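Local coordinates for erythrocyte membrane protein 1 (Plasmodium falciparum, PDB 2YK0) that acts as a parasite adhesin and probably binds host cell-surface receptors in rosetting, represented here by its N-terminal DBL1-alpha and CIDR-gamma double domain, at residues G354-Q359 with D370-R375; Y469-P474 with D568-I573; D646-V651 with K695-T700. The protein carries 8 engineered substitutions. All blocks are in the same frame, centred on the assembly; numbering follows the deposited sequence.

Interaction 1 of 3, residues G354-Q359 with D370-R375; sequences GHDCTQ and DLDCPR
Gly-354 packs its backbone against Leu-371, Cys-373 and Pro-374, with its CA 4.3 Å from Pro-374 CA and 4.0 Å from Leu-371 CD1. Its positive phi (63°) suits glycine. His-355 follows with its CB bond directed away, although CB itself touches the other segment, and its side chain crosses that of Asp-372 at about a right angle. CG stands anti to the carbonyl carbon (chi1 -62°), which brings ND1 toward Asp-372; ND1 donates weakly to Asp-372 OD1 (3.5 Å), the oxygen lying at the ring edge, near its plane. The carboxylate is turned 55° from the imidazole. On the same ring, CE1 lies 3.6 Å from Leu-371 CB, while His-364 and Lys-576 from elsewhere in the chain also touch this side chain. The other oxygen of Asp-372 serves the next residue: Asp-356 N donates weakly to Asp-372 OD2 at 3.1 Å. One carboxylate thus spans a side chain and a main-chain amide of consecutive residues. The carboxylate of Asp-356 leads away from the contact and turns back on its own segment, where Thr-358 OG1 gives a hydrogen to the syn lone pair of Asp-356 OD2 at 2.6 Å; Gln-359 N donates weakly to the same OD2 and Thr-358 N weakly to OD1. Asp-356 OD2 remains 4.6 Å from Asp-372 OD2, a proximity that might slightly favour protonation of one of the two. Gln-359 closes the segment by laying its CG 3.8 Å from Asp-372 OD2. Disulfides anchor both segments, through Cys-357 on one and Cys-373, bonded to Cys-350, on the other. Loops cross-linked in this way, leading into the long helix 374-410, are characteristic of the cysteine-rich C-terminal subdomain of a Duffy-binding-like domain.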
loop_
_atom_site.group_PDB
_atom_site.type_symbol
_atom_site.label_atom_id
_atom_site.label_comp_id
_atom_site.label_asym_id
_atom_site.label_seq_id
_atom_site.Cartn_x
_atom_site.Cartn_y
_atom_site.Cartn_z
ATOM N N GLY A 354 -22.478 8.603 -2.718
ATOM C CA GLY A 354 -22.516 10.019 -3.044
ATOM C C GLY A 354 -23.867 10.680 -3.036
ATOM O O GLY A 354 -24.355 11.033 -4.096
ATOM N N HIS A 355 -24.482 10.860 -1.863
ATOM C CA HIS A 355 -25.783 11.534 -1.738
ATOM C C HIS A 355 -25.761 12.377 -0.488
ATOM O O HIS A 355 -25.241 11.934 0.534
ATOM C CB HIS A 355 -26.987 10.544 -1.704
ATOM C CG HIS A 355 -27.142 9.727 -2.945
ATOM N ND1 HIS A 355 -27.519 10.297 -4.143
ATOM C CD2 HIS A 355 -26.909 8.412 -3.147
ATOM C CE1 HIS A 355 -27.483 9.325 -5.038
ATOM N NE2 HIS A 355 -27.137 8.167 -4.485
ATOM N N ASP A 356 -26.312 13.591 -0.559
ATOM C CA ASP A 356 -26.353 14.431 0.628
ATOM C C ASP A 356 -27.537 14.014 1.487
ATOM O O ASP A 356 -28.685 14.186 1.093
ATOM C CB ASP A 356 -26.357 15.926 0.288
ATOM C CG ASP A 356 -26.600 16.805 1.503
ATOM O OD1 ASP A 356 -25.776 16.758 2.449
ATOM O OD2 ASP A 356 -27.641 17.488 1.538
ATOM N N CYS A 357 -27.230 13.392 2.634
ATOM C CA CYS A 357 -28.208 12.894 3.599
ATOM C C CYS A 357 -28.933 14.035 4.312
ATOM O O CYS A 357 -29.971 13.789 4.931
ATOM C CB CYS A 357 -27.561 11.931 4.597
ATOM S SG CYS A 357 -26.337 10.795 3.885
ATOM N N THR A 358 -28.368 15.268 4.268
ATOM C CA THR A 358 -28.945 16.444 4.935
ATOM C C THR A 358 -30.196 16.949 4.222
ATOM O O THR A 358 -31.096 17.489 4.870
ATOM C CB THR A 358 -27.908 17.550 5.165
ATOM O OG1 THR A 358 -27.791 18.350 4.001
ATOM C CG2 THR A 358 -26.543 17.029 5.606
ATOM N N GLN A 359 -30.254 16.745 2.883
ATOM C CA GLN A 359 -31.346 17.102 1.988
ATOM C C GLN A 359 -32.741 16.718 2.501
ATOM O O GLN A 359 -32.925 15.657 3.106
ATOM C CB GLN A 359 -31.121 16.490 0.598
ATOM C CG GLN A 359 -30.303 17.359 -0.348
ATOM C CD GLN A 359 -30.994 18.663 -0.631
ATOM O OE1 GLN A 359 -30.654 19.699 -0.053
ATOM N NE2 GLN A 359 -32.036 18.626 -1.457
ATOM N N ASP A 370 -29.248 12.942 -10.751
ATOM C CA ASP A 370 -27.789 12.861 -10.645
ATOM C C ASP A 370 -27.387 12.935 -9.174
ATOM O O ASP A 370 -28.198 13.325 -8.321
ATOM C CB ASP A 370 -27.082 13.976 -11.447
ATOM C CG ASP A 370 -25.871 13.487 -12.239
ATOM O OD1 ASP A 370 -25.210 12.498 -11.789
ATOM O OD2 ASP A 370 -25.570 14.091 -13.301
ATOM N N LEU A 371 -26.154 12.549 -8.864
ATOM C CA LEU A 371 -25.778 12.589 -7.474
ATOM C C LEU A 371 -25.147 13.861 -6.967
ATOM O O LEU A 371 -24.217 14.411 -7.572
ATOM C CB LEU A 371 -25.112 11.308 -6.940
ATOM C CG LEU A 371 -24.147 10.506 -7.809
ATOM C CD1 LEU A 371 -23.035 9.925 -6.967
ATOM C CD2 LEU A 371 -24.873 9.382 -8.529
ATOM N N ASP A 372 -25.732 14.351 -5.857
ATOM C CA ASP A 372 -25.293 15.470 -5.022
ATOM C C ASP A 372 -24.249 14.826 -4.127
ATOM O O ASP A 372 -24.358 13.627 -3.872
ATOM C CB ASP A 372 -26.459 15.995 -4.159
ATOM C CG ASP A 372 -27.307 14.940 -3.459
ATOM O OD1 ASP A 372 -27.304 13.783 -3.912
ATOM O OD2 ASP A 372 -27.988 15.284 -2.467
ATOM N N CYS A 373 -23.232 15.560 -3.681
ATOM C CA CYS A 373 -22.149 14.997 -2.853
ATOM C C CYS A 373 -21.316 13.837 -3.510
ATOM O O CYS A 373 -20.943 12.909 -2.796
ATOM C CB CYS A 373 -22.653 14.626 -1.456
ATOM S SG CYS A 373 -21.367 14.651 -0.181
ATOM N N PRO A 374 -20.956 13.881 -4.837
ATOM C CA PRO A 374 -20.189 12.770 -5.427
ATOM C C PRO A 374 -18.735 12.675 -4.989
ATOM O O PRO A 374 -18.121 11.644 -5.246
ATOM C CB PRO A 374 -20.293 13.022 -6.928
ATOM C CG PRO A 374 -20.444 14.456 -7.043
ATOM C CD PRO A 374 -21.270 14.885 -5.875
ATOM N N ARG A 375 -18.196 13.736 -4.340
ATOM C CA ARG A 375 -16.829 13.813 -3.800
ATOM C C ARG A 375 -16.658 12.802 -2.684
ATOM O O ARG A 375 -15.561 12.287 -2.521
ATOM C CB ARG A 375 -16.525 15.226 -3.273
ATOM C CG ARG A 375 -15.773 16.130 -4.258
ATOM C CD ARG A 375 -16.030 17.612 -4.016
ATOM N NE ARG A 375 -15.941 17.982 -2.600
ATOM C CZ ARG A 375 -16.732 18.868 -1.997
ATOM N NH1 ARG A 375 -17.684 19.496 -2.684
ATOM N NH2 ARG A 375 -16.580 19.133 -0.705
#

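Interaction 2 of 3, residues Y469-P474 with D568-I573; sequences YCKTCP and DIDKHI
A joint between a disulfide-tied loop of the DBL1 domain and the approach to strand 572-574, one edge strand of the four-stranded antiparallel sheet in the CIDR region, brings Thr-472 against Asp-570. On the loop side, Cys-470 and Cys-473 are both disulfide-bonded, so that the two residues between them are presented on a short braced span. Thr-472 N donates to Asp-570 OD1 at 3.0 Å, with an N-H...O angle of 147°. The amide comes from above the carboxylate, 43° out of its plane. The side chain of Thr-472 has OG1 anti to the backbone N (chi1 -168°), a setting that turns the methyl toward the CIDR segment: CG2 lies 3.5 Å from the carbonyl oxygen His-572 O and 4.2 Å from Ile-573 CG2. OG1 has a weak bond to Asp-353 instead. Lys-471 adds its aliphatic part only. Its CB rests 3.4 Å from Asp-570 OD1, and its CG touches Ile-569 CG2 at 3.9 Å as the two side chains slide past each other in opposite directions. The ammonium goes on beyond the contact, with NZ 5.9 Å from Asp-570 OD1, too far for an ion pair. Asp-570 OD2 makes a salt bridge with Arg-581 of helix 575-601. The buried carboxylate is therefore shared, one oxygen taking a loop amide and the other a guanidinium, which would probably keep it ionised and links the DBL1 loop and helix 575-601 through one side chain on the approach to the strand.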
loop_
_atom_site.group_PDB
_atom_site.type_symbol
_atom_site.label_atom_id
_atom_site.label_comp_id
_atom_site.label_asym_id
_atom_site.label_seq_id
_atom_site.Cartn_x
_atom_site.Cartn_y
_atom_site.Cartn_z
ATOM N N TYR A 469 -17.775 6.138 7.645
ATOM C CA TYR A 469 -18.279 7.346 7.003
ATOM C C TYR A 469 -18.791 7.069 5.596
ATOM O O TYR A 469 -19.616 7.832 5.081
ATOM C CB TYR A 469 -17.221 8.464 7.031
ATOM C CG TYR A 469 -16.754 8.766 8.437
ATOM C CD1 TYR A 469 -17.661 9.109 9.435
ATOM C CD2 TYR A 469 -15.415 8.637 8.789
ATOM C CE1 TYR A 469 -17.246 9.327 10.747
ATOM C CE2 TYR A 469 -14.986 8.859 10.098
ATOM C CZ TYR A 469 -15.905 9.211 11.074
ATOM O OH TYR A 469 -15.494 9.436 12.367
ATOM N N CYS A 470 -18.372 5.933 5.015
ATOM C CA CYS A 470 -18.739 5.505 3.665
ATOM C C CYS A 470 -19.965 4.582 3.565
ATOM O O CYS A 470 -20.100 3.797 2.610
ATOM C CB CYS A 470 -17.522 4.930 2.953
ATOM S SG CYS A 470 -16.166 6.112 2.797
ATOM N N LYS A 471 -20.873 4.716 4.543
ATOM C CA LYS A 471 -22.129 3.980 4.620
ATOM C C LYS A 471 -23.214 4.776 3.892
ATOM O O LYS A 471 -23.147 6.008 3.873
ATOM C CB LYS A 471 -22.532 3.822 6.092
ATOM C CG LYS A 471 -21.871 2.655 6.795
ATOM C CD LYS A 471 -22.651 2.231 8.036
ATOM C CE LYS A 471 -22.560 3.190 9.204
ATOM N NZ LYS A 471 -23.389 2.726 10.346
ATOM N N THR A 472 -24.240 4.089 3.351
ATOM C CA THR A 472 -25.386 4.712 2.662
ATOM C C THR A 472 -26.119 5.698 3.594
ATOM O O THR A 472 -25.982 5.602 4.826
ATOM C CB THR A 472 -26.361 3.645 2.084
ATOM O OG1 THR A 472 -27.280 4.281 1.191
ATOM C CG2 THR A 472 -27.165 2.920 3.166
ATOM N N CYS A 473 -26.887 6.645 3.010
ATOM C CA CYS A 473 -27.668 7.612 3.783
ATOM C C CYS A 473 -28.723 6.872 4.563
ATOM O O CYS A 473 -29.363 5.982 3.991
ATOM C CB CYS A 473 -28.322 8.649 2.872
ATOM S SG CYS A 473 -27.211 9.926 2.250
ATOM N N PRO A 474 -29.010 7.282 5.818
ATOM C CA PRO A 474 -30.161 6.701 6.524
ATOM C C PRO A 474 -31.370 7.003 5.638
ATOM O O PRO A 474 -31.541 8.166 5.271
ATOM C CB PRO A 474 -30.215 7.501 7.833
ATOM C CG PRO A 474 -28.899 8.153 7.952
ATOM C CD PRO A 474 -28.395 8.377 6.591
ATOM N N ASP A 568 -20.494 -7.025 5.267
ATOM C CA ASP A 568 -21.395 -6.191 4.453
ATOM C C ASP A 568 -21.538 -4.843 5.142
ATOM O O ASP A 568 -21.631 -4.789 6.372
ATOM C CB ASP A 568 -22.774 -6.853 4.287
ATOM C CG ASP A 568 -22.747 -8.276 3.745
ATOM O OD1 ASP A 568 -22.344 -8.463 2.570
ATOM O OD2 ASP A 568 -23.186 -9.196 4.471
ATOM N N ILE A 569 -21.533 -3.757 4.363
ATOM C CA ILE A 569 -21.578 -2.390 4.898
ATOM C C ILE A 569 -22.924 -2.000 5.512
ATOM O O ILE A 569 -22.974 -1.602 6.685
ATOM C CB ILE A 569 -21.071 -1.309 3.890
ATOM C CG1 ILE A 569 -20.195 -1.883 2.749
ATOM C CG2 ILE A 569 -20.370 -0.166 4.612
ATOM C CD1 ILE A 569 -20.969 -2.279 1.450
ATOM N N ASP A 570 -24.009 -2.115 4.706
ATOM C CA ASP A 570 -25.368 -1.689 5.057
ATOM C C ASP A 570 -26.399 -2.793 4.913
ATOM O O ASP A 570 -26.349 -3.568 3.948
ATOM C CB ASP A 570 -25.785 -0.501 4.165
ATOM C CG ASP A 570 -24.673 0.484 3.825
ATOM O OD1 ASP A 570 -24.415 1.392 4.646
ATOM O OD2 ASP A 570 -24.067 0.350 2.727
ATOM N N LYS A 571 -27.368 -2.827 5.846
ATOM C CA LYS A 571 -28.453 -3.810 5.839
ATOM C C LYS A 571 -29.552 -3.416 4.845
ATOM O O LYS A 571 -30.070 -4.282 4.137
ATOM C CB LYS A 571 -29.012 -3.994 7.255
ATOM C CG LYS A 571 -30.024 -5.134 7.420
ATOM C CD LYS A 571 -30.203 -5.586 8.890
ATOM C CE LYS A 571 -30.771 -4.558 9.858
ATOM N NZ LYS A 571 -29.716 -3.683 10.456
ATOM N N HIS A 572 -29.892 -2.106 4.794
ATOM C CA HIS A 572 -30.887 -1.536 3.880
ATOM C C HIS A 572 -30.271 -0.463 2.973
ATOM O O HIS A 572 -29.540 0.423 3.441
ATOM C CB HIS A 572 -32.071 -0.922 4.639
ATOM C CG HIS A 572 -32.669 -1.812 5.672
ATOM N ND1 HIS A 572 -33.432 -2.916 5.319
ATOM C CD2 HIS A 572 -32.618 -1.721 7.022
ATOM C CE1 HIS A 572 -33.801 -3.473 6.463
ATOM N NE2 HIS A 572 -33.341 -2.786 7.517
ATOM N N ILE A 573 -30.578 -0.560 1.668
ATOM C CA ILE A 573 -30.160 0.381 0.624
ATOM C C ILE A 573 -31.371 0.732 -0.266
ATOM O O ILE A 573 -32.411 0.094 -0.136
ATOM C CB ILE A 573 -28.915 -0.108 -0.183
ATOM C CG1 ILE A 573 -29.243 -1.248 -1.177
ATOM C CG2 ILE A 573 -27.719 -0.405 0.724
ATOM C CD1 ILE A 573 -28.125 -1.616 -2.097
#

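Interaction 3 of 3, residues D646-V651 with K695-T700; sequences DIAFKV and KKDIVT
Val-651 and Ile-698 meet because of how each branch is set: Val-651 CG1 is anti to its amide nitrogen (chi1 174°), and Ile-698 CG1 lies beside its own, with the chain then extended to CD1 (chi2 156°). The two side chains pass in opposite directions, with Val-651 CG1 3.7 Å from Ile-698 CD1. The same methyl reaches Val-699 CG2 at 4.0 Å. At the start of the helix 647-657, Asp-697 OD2 approaches Ala-648 N to 3.1 Å, but the angle is too poor for a bond; Asp-697 OD2 also touches Ile-647 CG2, the side chains crossing obliquely. The negative charge near the first turn would probably be favoured by the helix end, and Lys-633 forms a long, weak ion pair with Asp-697 OD1. The capping bond itself is internal: Phe-649 N donates weakly to Asp-646 OD1 at 3.3 Å. Trp-629 of helix 611-636 touches Asp-697 and Val-699, and Trp-582 of helix 575-601 packs on Val-699. The first turn of helix 647-657 set against the first turn of helix 698-716, beside two other long helices, fits the helical-bundle core of a CIDR domain.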
loop_
_atom_site.group_PDB
_atom_site.type_symbol
_atom_site.label_atom_id
_atom_site.label_comp_id
_atom_site.label_asym_id
_atom_site.label_seq_id
_atom_site.Cartn_x
_atom_site.Cartn_y
_atom_site.Cartn_z
ATOM N N ASP A 646 -36.491 4.943 -19.131
ATOM C CA ASP A 646 -36.473 3.497 -19.067
ATOM C C ASP A 646 -35.056 3.031 -18.662
ATOM O O ASP A 646 -34.126 3.851 -18.590
ATOM C CB ASP A 646 -36.899 2.926 -20.431
ATOM C CG ASP A 646 -35.982 3.228 -21.609
ATOM O OD1 ASP A 646 -35.166 4.170 -21.506
ATOM O OD2 ASP A 646 -36.116 2.553 -22.651
ATOM N N ILE A 647 -34.888 1.724 -18.387
ATOM C CA ILE A 647 -33.601 1.206 -17.951
ATOM C C ILE A 647 -32.480 1.347 -18.986
ATOM O O ILE A 647 -31.356 1.629 -18.593
ATOM C CB ILE A 647 -33.704 -0.152 -17.207
ATOM C CG1 ILE A 647 -32.425 -0.475 -16.404
ATOM C CG2 ILE A 647 -34.173 -1.298 -18.115
ATOM C CD1 ILE A 647 -32.614 -1.342 -15.223
ATOM N N ALA A 648 -32.789 1.266 -20.292
ATOM C CA ALA A 648 -31.774 1.435 -21.330
ATOM C C ALA A 648 -31.080 2.820 -21.217
ATOM O O ALA A 648 -29.844 2.926 -21.352
ATOM C CB ALA A 648 -32.404 1.255 -22.693
ATOM N N PHE A 649 -31.894 3.858 -20.898
ATOM C CA PHE A 649 -31.474 5.245 -20.681
ATOM C C PHE A 649 -30.755 5.407 -19.324
ATOM O O PHE A 649 -29.806 6.204 -19.239
ATOM C CB PHE A 649 -32.678 6.206 -20.812
ATOM C CG PHE A 649 -32.429 7.686 -20.579
ATOM C CD1 PHE A 649 -31.612 8.417 -21.435
ATOM C CD2 PHE A 649 -33.057 8.361 -19.533
ATOM C CE1 PHE A 649 -31.387 9.773 -21.215
ATOM C CE2 PHE A 649 -32.838 9.724 -19.324
ATOM C CZ PHE A 649 -32.000 10.416 -20.157
ATOM N N LYS A 650 -31.181 4.637 -18.275
ATOM C CA LYS A 650 -30.537 4.693 -16.953
ATOM C C LYS A 650 -29.120 4.183 -17.050
ATOM O O LYS A 650 -28.220 4.706 -16.395
ATOM C CB LYS A 650 -31.338 3.909 -15.882
ATOM C CG LYS A 650 -30.715 3.870 -14.469
ATOM C CD LYS A 650 -30.452 5.256 -13.864
ATOM C CE LYS A 650 -29.344 5.230 -12.844
ATOM N NZ LYS A 650 -28.554 6.494 -12.870
ATOM N N VAL A 651 -28.936 3.150 -17.879
ATOM C CA VAL A 651 -27.657 2.487 -18.141
ATOM C C VAL A 651 -26.734 3.471 -18.890
ATOM O O VAL A 651 -25.573 3.596 -18.503
ATOM C CB VAL A 651 -27.871 1.115 -18.842
ATOM C CG1 VAL A 651 -26.557 0.472 -19.255
ATOM C CG2 VAL A 651 -28.634 0.168 -17.934
ATOM N N LYS A 695 -35.806 -1.282 -27.061
ATOM C CA LYS A 695 -34.372 -1.248 -27.342
ATOM C C LYS A 695 -33.525 -1.961 -26.271
ATOM O O LYS A 695 -33.772 -1.825 -25.065
ATOM C CB LYS A 695 -33.917 0.213 -27.528
ATOM C CG LYS A 695 -32.626 0.402 -28.334
ATOM C CD LYS A 695 -32.583 1.739 -29.089
ATOM C CE LYS A 695 -32.331 2.961 -28.237
ATOM N NZ LYS A 695 -32.532 4.224 -28.999
ATOM N N LYS A 696 -32.521 -2.723 -26.738
ATOM C CA LYS A 696 -31.562 -3.458 -25.914
ATOM C C LYS A 696 -30.676 -2.480 -25.143
ATOM O O LYS A 696 -30.190 -1.497 -25.716
ATOM C CB LYS A 696 -30.678 -4.362 -26.790
ATOM C CG LYS A 696 -31.296 -5.710 -27.146
ATOM C CD LYS A 696 -30.927 -6.171 -28.557
ATOM C CE LYS A 696 -29.677 -7.021 -28.610
ATOM N NZ LYS A 696 -29.328 -7.408 -30.003
ATOM N N ASP A 697 -30.475 -2.752 -23.843
ATOM C CA ASP A 697 -29.633 -1.953 -22.953
ATOM C C ASP A 697 -28.166 -2.280 -23.200
ATOM O O ASP A 697 -27.858 -3.324 -23.791
ATOM C CB ASP A 697 -29.925 -2.262 -21.481
ATOM C CG ASP A 697 -31.368 -2.453 -21.094
ATOM O OD1 ASP A 697 -31.966 -3.470 -21.515
ATOM O OD2 ASP A 697 -31.840 -1.708 -20.221
ATOM N N ILE A 698 -27.259 -1.416 -22.678
ATOM C CA ILE A 698 -25.814 -1.611 -22.811
ATOM C C ILE A 698 -25.346 -2.910 -22.160
ATOM O O ILE A 698 -24.539 -3.632 -22.751
ATOM C CB ILE A 698 -24.947 -0.366 -22.467
ATOM C CG1 ILE A 698 -25.646 0.941 -22.939
ATOM C CG2 ILE A 698 -23.535 -0.512 -23.092
ATOM C CD1 ILE A 698 -25.252 2.196 -22.232
ATOM N N VAL A 699 -25.926 -3.242 -20.987
ATOM C CA VAL A 699 -25.611 -4.474 -20.252
ATOM C C VAL A 699 -25.909 -5.697 -21.140
ATOM O O VAL A 699 -24.974 -6.429 -21.464
ATOM C CB VAL A 699 -26.283 -4.546 -18.852
ATOM C CG1 VAL A 699 -25.794 -5.754 -18.060
ATOM C CG2 VAL A 699 -26.064 -3.264 -18.060
ATOM N N THR A 700 -27.174 -5.846 -21.611
ATOM C CA THR A 700 -27.549 -6.933 -22.517
ATOM C C THR A 700 -26.674 -6.997 -23.777
ATOM O O THR A 700 -26.152 -8.056 -24.074
ATOM C CB THR A 700 -29.074 -7.125 -22.723
ATOM O OG1 THR A 700 -29.316 -7.464 -24.083
ATOM C CG2 THR A 700 -29.883 -5.915 -22.425
#

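Overall arrangement
Interactions 1 and 2 form one neighbourhood, their centres 14 Å apart, and the disulfide between Cys-357 SG and Cys-473 SG (2.0 Å) fastens the loop of one to the loop of the other. Interaction 3 stands apart, its centre 24 Å from interaction 1 and 26 Å from interaction 2; the nearest atoms are about 6 Å and 13 Å away. Helix 575-601 is the common element: Glu-580 meets both Leu-371 of interaction 1 and Lys-650 of interaction 3, while Val-577 and Arg-581 face interaction 2. Together the contacts run from the DBL1 loops across the interface into the CIDR helices. All lie away from the magnesium sites.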